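PDB 5IKY: oxalate biosynthetic component 1 from Burkholderia thailandensis, which probably makes oxalate in quorum sensing-dependent oxalogenesis, as a bifunctional enzyme that joins serine hydrolase activity to an additional lyase activity. Local coordinates for residues 999-1002 / 1003-1006; 695-698 / 699-703; 971-974 / 975-978. All blocks are in the same frame, centred on the assembly; numbering follows the deposited sequence.

How the interactions relate
From the N terminus, interaction 2 (residues 695-703) comes first and closes the loop between the two short strands of a hairpin in the cap-domain range. Interaction 3 (971-978) then turns a corner at 974-975 within strand 969-976 of the hydrolase sheet, and interaction 1 (999-1006) carries the chain out of a short helix. The three lie in series, neither nested nor crossing, yet such local turns can still knit separate parts of the fold together. Interaction 1 is the bridge: Leu1001 and Ala1002 pack on the sulfur of Cys695, while Ser1000 and Thr1004 pack on Ser976 O. Interactions 2 and 3 do not touch, their nearest atoms being about 10 Å apart.

Interaction 1: residues 999-1002 / 1003-1006; sequences RSLA and GTTS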
ATOM      1  N   ARG A 999       1.414 -14.059  -8.238  1.00 69.20           N
ATOM      2  CA  ARG A 999       2.050 -15.296  -8.678  1.00 77.30           C
ATOM      3  C   ARG A 999       3.129 -14.999  -9.713  1.00 70.04           C
ATOM      4  O   ARG A 999       4.181 -15.644  -9.721  1.00 68.08           O
ATOM      5  CB  ARG A 999       1.027 -16.278  -9.245  1.00 73.95           C
ATOM      6  CG  ARG A 999       1.529 -17.716  -9.241  1.00 89.50           C
ATOM      7  CD  ARG A 999       0.584 -18.672  -9.951  1.00100.72           C
ATOM      8  NE  ARG A 999       1.128 -20.028  -9.969  1.00109.42           N
ATOM      9  CZ  ARG A 999       0.803 -20.960 -10.858  1.00111.24           C
ATOM     10  NH1 ARG A 999      -0.071 -20.689 -11.817  1.00110.40           N
ATOM     11  NH2 ARG A 999       1.353 -22.164 -10.788  1.00119.49           N
ATOM     12  N   SER A1000       2.871 -14.019 -10.578  1.00 53.29           N
ATOM     13  CA  SER A1000       3.880 -13.562 -11.524  1.00 58.90           C
ATOM     14  C   SER A1000       4.985 -12.794 -10.809  1.00 62.58           C
ATOM     15  O   SER A1000       6.156 -12.904 -11.168  1.00 58.77           O
ATOM     16  CB  SER A1000       3.256 -12.688 -12.609  1.00 66.68           C
ATOM     17  OG  SER A1000       2.405 -13.444 -13.452  1.00 76.45           O
ATOM     18  N   LEU A1001       4.605 -12.013  -9.801  1.00 67.12           N
ATOM     19  CA  LEU A1001       5.578 -11.266  -9.012  1.00 69.68           C
ATOM     20  C   LEU A1001       6.525 -12.203  -8.276  1.00 64.33           C
ATOM     21  O   LEU A1001       7.740 -12.017  -8.306  1.00 60.69           O
ATOM     22  CB  LEU A1001       4.878 -10.346  -8.014  1.00 66.91           C
ATOM     23  CG  LEU A1001       4.782  -8.874  -8.414  1.00 74.67           C
ATOM     24  CD1 LEU A1001       4.246  -8.058  -7.260  1.00 86.54           C
ATOM     25  CD2 LEU A1001       6.132  -8.348  -8.854  1.00 57.67           C
ATOM     26  N   ALA A1002       5.960 -13.213  -7.621  1.00 52.81           N
ATOM     27  CA  ALA A1002       6.751 -14.181  -6.867  1.00 55.15           C
ATOM     28  C   ALA A1002       7.707 -14.956  -7.771  1.00 61.79           C
ATOM     29  O   ALA A1002       8.731 -15.464  -7.315  1.00 67.24           O
ATOM     30  CB  ALA A1002       5.835 -15.145  -6.122  1.00 46.14           C
ATOM     31  N   GLY A1003       7.370 -15.040  -9.053  1.00 60.77           N
ATOM     32  CA  GLY A1003       8.177 -15.784 -10.002  1.00 55.49           C
ATOM     33  C   GLY A1003       9.197 -14.933 -10.737  1.00 62.08           C
ATOM     34  O   GLY A1003       9.967 -15.446 -11.547  1.00 62.98           O
ATOM     35  N   THR A1004       9.205 -13.633 -10.455  1.00 54.11           N
ATOM     36  CA  THR A1004      10.100 -12.712 -11.151  1.00 50.11           C
ATOM     37  C   THR A1004      10.950 -11.899 -10.182  1.00 58.16           C
ATOM     38  O   THR A1004      10.711 -11.905  -8.975  1.00 54.33           O
ATOM     39  CB  THR A1004       9.320 -11.745 -12.054  1.00 59.42           C
ATOM     40  OG1 THR A1004       8.262 -11.136 -11.303  1.00 60.42           O
ATOM     41  CG2 THR A1004       8.727 -12.493 -13.238  1.00 57.45           C
ATOM     42  N   THR A1005      11.945 -11.198 -10.720  1.00 55.04           N
ATOM     43  CA  THR A1005      12.852 -10.404  -9.896  1.00 60.17           C
ATOM     44  C   THR A1005      13.030  -8.990 -10.438  1.00 59.56           C
ATOM     45  O   THR A1005      13.783  -8.197  -9.878  1.00 71.10           O
ATOM     46  CB  THR A1005      14.243 -11.066  -9.780  1.00 57.07           C
ATOM     47  OG1 THR A1005      14.832 -11.181 -11.082  1.00 59.60           O
ATOM     48  CG2 THR A1005      14.136 -12.449  -9.149  1.00 49.55           C
ATOM     49  N   SER A1006      12.336  -8.680 -11.529  1.00 77.83           N
ATOM     50  CA  SER A1006      12.411  -7.353 -12.129  1.00 75.77           C
ATOM     51  C   SER A1006      11.750  -6.314 -11.229  1.00 75.13           C
ATOM     52  O   SER A1006      10.667  -6.551 -10.695  1.00 66.70           O
ATOM     53  CB  SER A1006      11.754  -7.348 -13.512  1.00 76.51           C
ATOM     54  OG  SER A1006      11.849  -6.074 -14.126  1.00 76.27           O
TER
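Thr1004 bends back onto Ser1000 and Leu1001 where the C-terminal part of the short helix 998-1002, in the alpha/beta-hydrolase region, runs into a loop. The exit of a helix leaves carbonyl groups looking for donors, and this turn supplies them from both backbone and side chain. In the tight part, the hydroxyl OG1 of Thr1004 gives a hydrogen bond of 2.8 Å to Ser1000 O, four residues earlier, arriving 25° out of the carbonyl plane. Its torsion explains the reach: a chi1 of 51° folds OG1 in over the residue's own main chain, so that the hydroxyl turns back toward the helix. The backbone works beside it, since Thr1004 N bonds to Leu1001 O at 3.1 Å with a fairly straight N-H (161°). Gly1003 N is held less firmly and shares itself between weak bonds to Arg999 O (3.3 Å) and Ser1000 O (3.2 Å). Ser1000 O thus collects one good and one weak donor.

Other parts of the chain serve the remaining carbonyls, Arg710 reaching Leu1001 O, Tyr715 reaching Ala1002 O and Asn860 reaching Gly1003 O, while the hydroxyl of Ser1000 is hydrogen-bonded to Asp997 OD2.

The opposite extreme is Arg999. Its side chain is fully extended, partly exposed, and makes no contact with residues 1003-1006; its guanidinium has a long, weak ion pair with Glu849. Leu1001 is intermediate, buried but only loosely engaged, with CD2 at 4.3 Å from Thr1004 OG1. Thr1004, by contrast, is buried, and both branches of its side chain press on one carbonyl: the methyl CG2 also lies 3.3 Å from Ser1000 O.

Interaction 2: residues 695-698 / 699-703; sequences CRYN and SDYSN
Tyr697 and Tyr701 meet as an oblique aromatic pair, their planes at 59° and their centroids 4.9 Å apart. Over one face of the Tyr697 ring sits Tyr701 CD1, displaced toward the rim and 3.4 Å from Tyr697 CG; at the edge of the same ring, near its plane, lies Asn703 O. The Tyr701 ring presents CD1 and CE1, and the two side chains cross at about a right angle.

The third flat group, the amide of Asn698, illustrates how one side chain can take over the interior of a loop. A chi1 of 59° tucks the amide inward, and OD1 accepts two backbone donors. Ser702 N comes in the carbonyl plane on a lone pair at 2.7 Å from Asn698 OD1, whereas Asn703 N, 2.9 Å from the same OD1, stands above that plane. The other end, ND2, is bonded to Leu270 O. A type I turn from Asn698 to Tyr701, closed by Tyr701 N to Asn698 O, and a bond from Asn698 N to Asn703 O complete the frame.

The loop joins the two short antiparallel strands 696-697 and 704-705. Ser699 and Asp700 rest on helix 257-270, Arg696 forms a salt bridge with Asp531, and Tyr697 packs on Val998 of helix 998-1002.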
ATOM      1  N   CYS A 695       5.630 -11.838  -1.700  1.00 56.59           N
ATOM      2  CA  CYS A 695       4.542 -11.242  -2.472  1.00 50.09           C
ATOM      3  C   CYS A 695       3.161 -11.648  -1.955  1.00 54.02           C
ATOM      4  O   CYS A 695       2.309 -12.115  -2.710  1.00 71.27           O
ATOM      5  CB  CYS A 695       4.689 -11.610  -3.947  1.00 55.13           C
ATOM      6  SG  CYS A 695       6.291 -11.138  -4.636  1.00 64.77           S
ATOM      7  N   ARG A 696       2.959 -11.458  -0.656  1.00 56.54           N
ATOM      8  CA  ARG A 696       1.686 -11.719   0.003  1.00 47.53           C
ATOM      9  C   ARG A 696       0.668 -10.614  -0.275  1.00 61.16           C
ATOM     10  O   ARG A 696       1.036  -9.491  -0.619  1.00 67.86           O
ATOM     11  CB  ARG A 696       1.894 -11.837   1.514  1.00 57.48           C
ATOM     12  CG  ARG A 696       1.921 -13.236   2.079  1.00 74.23           C
ATOM     13  CD  ARG A 696       2.144 -13.166   3.585  1.00 89.13           C
ATOM     14  NE  ARG A 696       1.264 -12.183   4.214  1.00 99.33           N
ATOM     15  CZ  ARG A 696       1.665 -11.262   5.088  1.00 85.41           C
ATOM     16  NH1 ARG A 696       2.938 -11.192   5.450  1.00 82.88           N
ATOM     17  NH2 ARG A 696       0.789 -10.410   5.605  1.00 72.56           N
ATOM     18  N   TYR A 697      -0.612 -10.936  -0.114  1.00 55.96           N
ATOM     19  CA  TYR A 697      -1.645  -9.912  -0.034  1.00 54.91           C
ATOM     20  C   TYR A 697      -1.775  -9.462   1.412  1.00 55.78           C
ATOM     21  O   TYR A 697      -1.475 -10.224   2.331  1.00 53.30           O
ATOM     22  CB  TYR A 697      -3.000 -10.431  -0.526  1.00 42.98           C
ATOM     23  CG  TYR A 697      -3.151 -10.529  -2.023  1.00 53.53           C
ATOM     24  CD1 TYR A 697      -3.179  -9.389  -2.817  1.00 59.93           C
ATOM     25  CD2 TYR A 697      -3.297 -11.763  -2.644  1.00 51.35           C
ATOM     26  CE1 TYR A 697      -3.327  -9.478  -4.190  1.00 56.76           C
ATOM     27  CE2 TYR A 697      -3.446 -11.862  -4.012  1.00 56.51           C
ATOM     28  CZ  TYR A 697      -3.460 -10.720  -4.781  1.00 55.94           C
ATOM     29  OH  TYR A 697      -3.608 -10.824  -6.145  1.00 71.86           O
ATOM     30  N   ASN A 698      -2.228  -8.232   1.620  1.00 47.84           N
ATOM     31  CA  ASN A 698      -2.653  -7.822   2.948  1.00 57.86           C
ATOM     32  C   ASN A 698      -4.058  -8.373   3.192  1.00 57.66           C
ATOM     33  O   ASN A 698      -4.635  -9.010   2.310  1.00 67.00           O
ATOM     34  CB  ASN A 698      -2.604  -6.301   3.106  1.00 48.82           C
ATOM     35  CG  ASN A 698      -3.473  -5.578   2.099  1.00 61.55           C
ATOM     36  OD1 ASN A 698      -3.912  -6.156   1.104  1.00 67.20           O
ATOM     37  ND2 ASN A 698      -3.713  -4.296   2.347  1.00 48.30           N
ATOM     38  N   SER A 699      -4.604  -8.131   4.379  1.00 52.35           N
ATOM     39  CA  SER A 699      -5.813  -8.819   4.828  1.00 53.35           C
ATOM     40  C   SER A 699      -7.031  -8.673   3.909  1.00 60.28           C
ATOM     41  O   SER A 699      -7.824  -9.606   3.785  1.00 73.14           O
ATOM     42  CB  SER A 699      -6.178  -8.345   6.237  1.00 54.14           C
ATOM     43  OG  SER A 699      -6.293  -6.934   6.288  1.00 65.93           O
ATOM     44  N   ASP A 700      -7.183  -7.523   3.258  1.00 53.18           N
ATOM     45  CA  ASP A 700      -8.362  -7.296   2.422  1.00 54.68           C
ATOM     46  C   ASP A 700      -8.022  -7.059   0.949  1.00 59.97           C
ATOM     47  O   ASP A 700      -8.812  -6.467   0.208  1.00 67.14           O
ATOM     48  CB  ASP A 700      -9.175  -6.119   2.968  1.00 48.14           C
ATOM     49  CG  ASP A 700      -8.493  -4.787   2.752  1.00 61.08           C
ATOM     50  OD1 ASP A 700      -7.256  -4.768   2.578  1.00 67.07           O
ATOM     51  OD2 ASP A 700      -9.192  -3.753   2.756  1.00 75.19           O
ATOM     52  N   TYR A 701      -6.842  -7.519   0.540  1.00 53.94           N
ATOM     53  CA  TYR A 701      -6.399  -7.452  -0.852  1.00 61.28           C
ATOM     54  C   TYR A 701      -6.316  -6.015  -1.368  1.00 63.40           C
ATOM     55  O   TYR A 701      -6.679  -5.733  -2.509  1.00 75.28           O
ATOM     56  CB  TYR A 701      -7.326  -8.290  -1.743  1.00 63.26           C
ATOM     57  CG  TYR A 701      -7.404  -9.735  -1.301  1.00 64.13           C
ATOM     58  CD1 TYR A 701      -6.497 -10.672  -1.775  1.00 70.27           C
ATOM     59  CD2 TYR A 701      -8.370 -10.158  -0.397  1.00 67.19           C
ATOM     60  CE1 TYR A 701      -6.551 -11.990  -1.366  1.00 50.73           C
ATOM     61  CE2 TYR A 701      -8.433 -11.476   0.016  1.00 63.34           C
ATOM     62  CZ  TYR A 701      -7.521 -12.387  -0.473  1.00 58.90           C
ATOM     63  OH  TYR A 701      -7.579 -13.701  -0.070  1.00 80.59           O
ATOM     64  N   SER A 702      -5.822  -5.119  -0.516  1.00 64.04           N
ATOM     65  CA  SER A 702      -5.633  -3.716  -0.874  1.00 52.33           C
ATOM     66  C   SER A 702      -4.227  -3.459  -1.396  1.00 53.50           C
ATOM     67  O   SER A 702      -3.971  -2.446  -2.046  1.00 64.58           O
ATOM     68  CB  SER A 702      -5.892  -2.808   0.332  1.00 47.87           C
ATOM     69  OG  SER A 702      -7.173  -3.029   0.886  1.00 87.41           O
ATOM     70  N   ASN A 703      -3.314  -4.374  -1.096  1.00 55.63           N
ATOM     71  CA  ASN A 703      -1.904  -4.144  -1.368  1.00 63.29           C
ATOM     72  C   ASN A 703      -1.111  -5.447  -1.410  1.00 60.99           C
ATOM     73  O   ASN A 703      -1.597  -6.494  -0.979  1.00 57.45           O
ATOM     74  CB  ASN A 703      -1.322  -3.203  -0.308  1.00 40.89           C
ATOM     75  CG  ASN A 703      -0.035  -2.536  -0.753  1.00 47.58           C
ATOM     76  OD1 ASN A 703       0.213  -2.366  -1.947  1.00 63.87           O
ATOM     77  ND2 ASN A 703       0.797  -2.158   0.212  1.00 59.47           N
TER

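Interaction 3: residues 971-974 / 975-978; sequences LVSF and GSAA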
ATOM      1  N   LEU A 971       7.082 -12.331 -29.608  1.00 83.57           N
ATOM      2  CA  LEU A 971       6.481 -12.814 -28.370  1.00 90.18           C
ATOM      3  C   LEU A 971       5.670 -11.747 -27.640  1.00 90.28           C
ATOM      4  O   LEU A 971       6.163 -10.654 -27.365  1.00 89.47           O
ATOM      5  CB  LEU A 971       7.565 -13.348 -27.436  1.00100.22           C
ATOM      6  CG  LEU A 971       7.484 -14.827 -27.065  1.00103.59           C
ATOM      7  CD1 LEU A 971       8.678 -15.199 -26.209  1.00110.02           C
ATOM      8  CD2 LEU A 971       6.183 -15.120 -26.337  1.00 99.28           C
ATOM      9  N   VAL A 972       4.423 -12.077 -27.324  1.00 82.70           N
ATOM     10  CA  VAL A 972       3.592 -11.220 -26.489  1.00 81.68           C
ATOM     11  C   VAL A 972       3.183 -11.984 -25.235  1.00 80.13           C
ATOM     12  O   VAL A 972       2.435 -12.961 -25.308  1.00 81.04           O
ATOM     13  CB  VAL A 972       2.334 -10.732 -27.230  1.00 87.75           C
ATOM     14  CG1 VAL A 972       1.482  -9.871 -26.309  1.00 70.46           C
ATOM     15  CG2 VAL A 972       2.719  -9.965 -28.488  1.00 81.83           C
ATOM     16  N   SER A 973       3.680 -11.541 -24.086  1.00 77.56           N
ATOM     17  CA  SER A 973       3.458 -12.255 -22.835  1.00 77.01           C
ATOM     18  C   SER A 973       2.552 -11.480 -21.883  1.00 72.03           C
ATOM     19  O   SER A 973       2.834 -10.334 -21.533  1.00 76.72           O
ATOM     20  CB  SER A 973       4.799 -12.554 -22.154  1.00 77.61           C
ATOM     21  OG  SER A 973       4.620 -13.308 -20.967  1.00 74.70           O
ATOM     22  N   PHE A 974       1.458 -12.114 -21.472  1.00 68.13           N
ATOM     23  CA  PHE A 974       0.570 -11.544 -20.466  1.00 68.87           C
ATOM     24  C   PHE A 974       0.781 -12.250 -19.133  1.00 77.63           C
ATOM     25  O   PHE A 974       0.524 -13.449 -19.005  1.00 76.10           O
ATOM     26  CB  PHE A 974      -0.892 -11.651 -20.901  1.00 81.00           C
ATOM     27  CG  PHE A 974      -1.239 -10.789 -22.081  1.00 84.14           C
ATOM     28  CD1 PHE A 974      -1.170 -11.294 -23.371  1.00 66.65           C
ATOM     29  CD2 PHE A 974      -1.632  -9.473 -21.901  1.00 80.56           C
ATOM     30  CE1 PHE A 974      -1.487 -10.501 -24.458  1.00 73.22           C
ATOM     31  CE2 PHE A 974      -1.950  -8.675 -22.984  1.00 85.16           C
ATOM     32  CZ  PHE A 974      -1.878  -9.190 -24.264  1.00 79.74           C
ATOM     33  N   GLY A 975       1.252 -11.500 -18.143  1.00 76.86           N
ATOM     34  CA  GLY A 975       1.564 -12.067 -16.846  1.00 66.25           C
ATOM     35  C   GLY A 975       2.775 -12.975 -16.919  1.00 69.75           C
ATOM     36  O   GLY A 975       2.658 -14.193 -16.780  1.00 70.43           O
ATOM     37  N   SER A 976       3.943 -12.383 -17.145  1.00 64.73           N
ATOM     38  CA  SER A 976       5.185 -13.143 -17.192  1.00 61.61           C
ATOM     39  C   SER A 976       5.582 -13.612 -15.796  1.00 59.78           C
ATOM     40  O   SER A 976       5.914 -12.803 -14.930  1.00 65.24           O
ATOM     41  CB  SER A 976       6.306 -12.308 -17.810  1.00 62.69           C
ATOM     42  OG  SER A 976       5.974 -11.914 -19.128  1.00 68.60           O
ATOM     43  N   ALA A 977       5.541 -14.923 -15.586  1.00 59.20           N
ATOM     44  CA  ALA A 977       5.807 -15.506 -14.275  1.00 65.31           C
ATOM     45  C   ALA A 977       7.258 -15.962 -14.142  1.00 64.03           C
ATOM     46  O   ALA A 977       7.618 -16.655 -13.190  1.00 67.54           O
ATOM     47  CB  ALA A 977       4.863 -16.668 -14.017  1.00 53.61           C
ATOM     48  N   ALA A 978       8.084 -15.567 -15.104  1.00 61.89           N
ATOM     49  CA  ALA A 978       9.503 -15.895 -15.083  1.00 67.20           C
ATOM     50  C   ALA A 978      10.311 -14.715 -15.604  1.00 68.29           C
ATOM     51  O   ALA A 978       9.802 -13.901 -16.375  1.00 69.91           O
ATOM     52  CB  ALA A 978       9.780 -17.144 -15.910  1.00 55.14           C
TER
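Ser973 and Ser976 face one another across a corner in the chain, and a polar bond between their side chains is the main link. Ser973 OG donates to Ser976 OG at 2.7 Å. The two hydroxyls converge because Ser973 holds OG opposite its backbone N (chi1 -177°), while Ser976 swings OG beside its own N (chi1 -60°). Both residues are buried, and Ser976 OG is also bonded to Asp991 OD1, so Ser973 OG, Ser976 OG and Asp991 OD1 form a short hydrogen-bonded relay.

Backbone conformation makes the corner. Gly975 has a positive phi (69°), which redirects the chain between the two serines. Around the bend, Phe974 O is bonded to His934 ND1 and Ser976 N to Thr993 OG1.

Apolar packing belongs to Phe974, whose side chain lies against Ile1071, Tyr1074 and Leu1075 of helix 1071-1076.

Residues 971-973 run parallel between strands 929-935 and 988-992 in the central mixed sheet. The bend therefore sits toward the C-terminal end of its parallel strands, a position consistent with where the alpha/beta-hydrolase fold places its active-site loops.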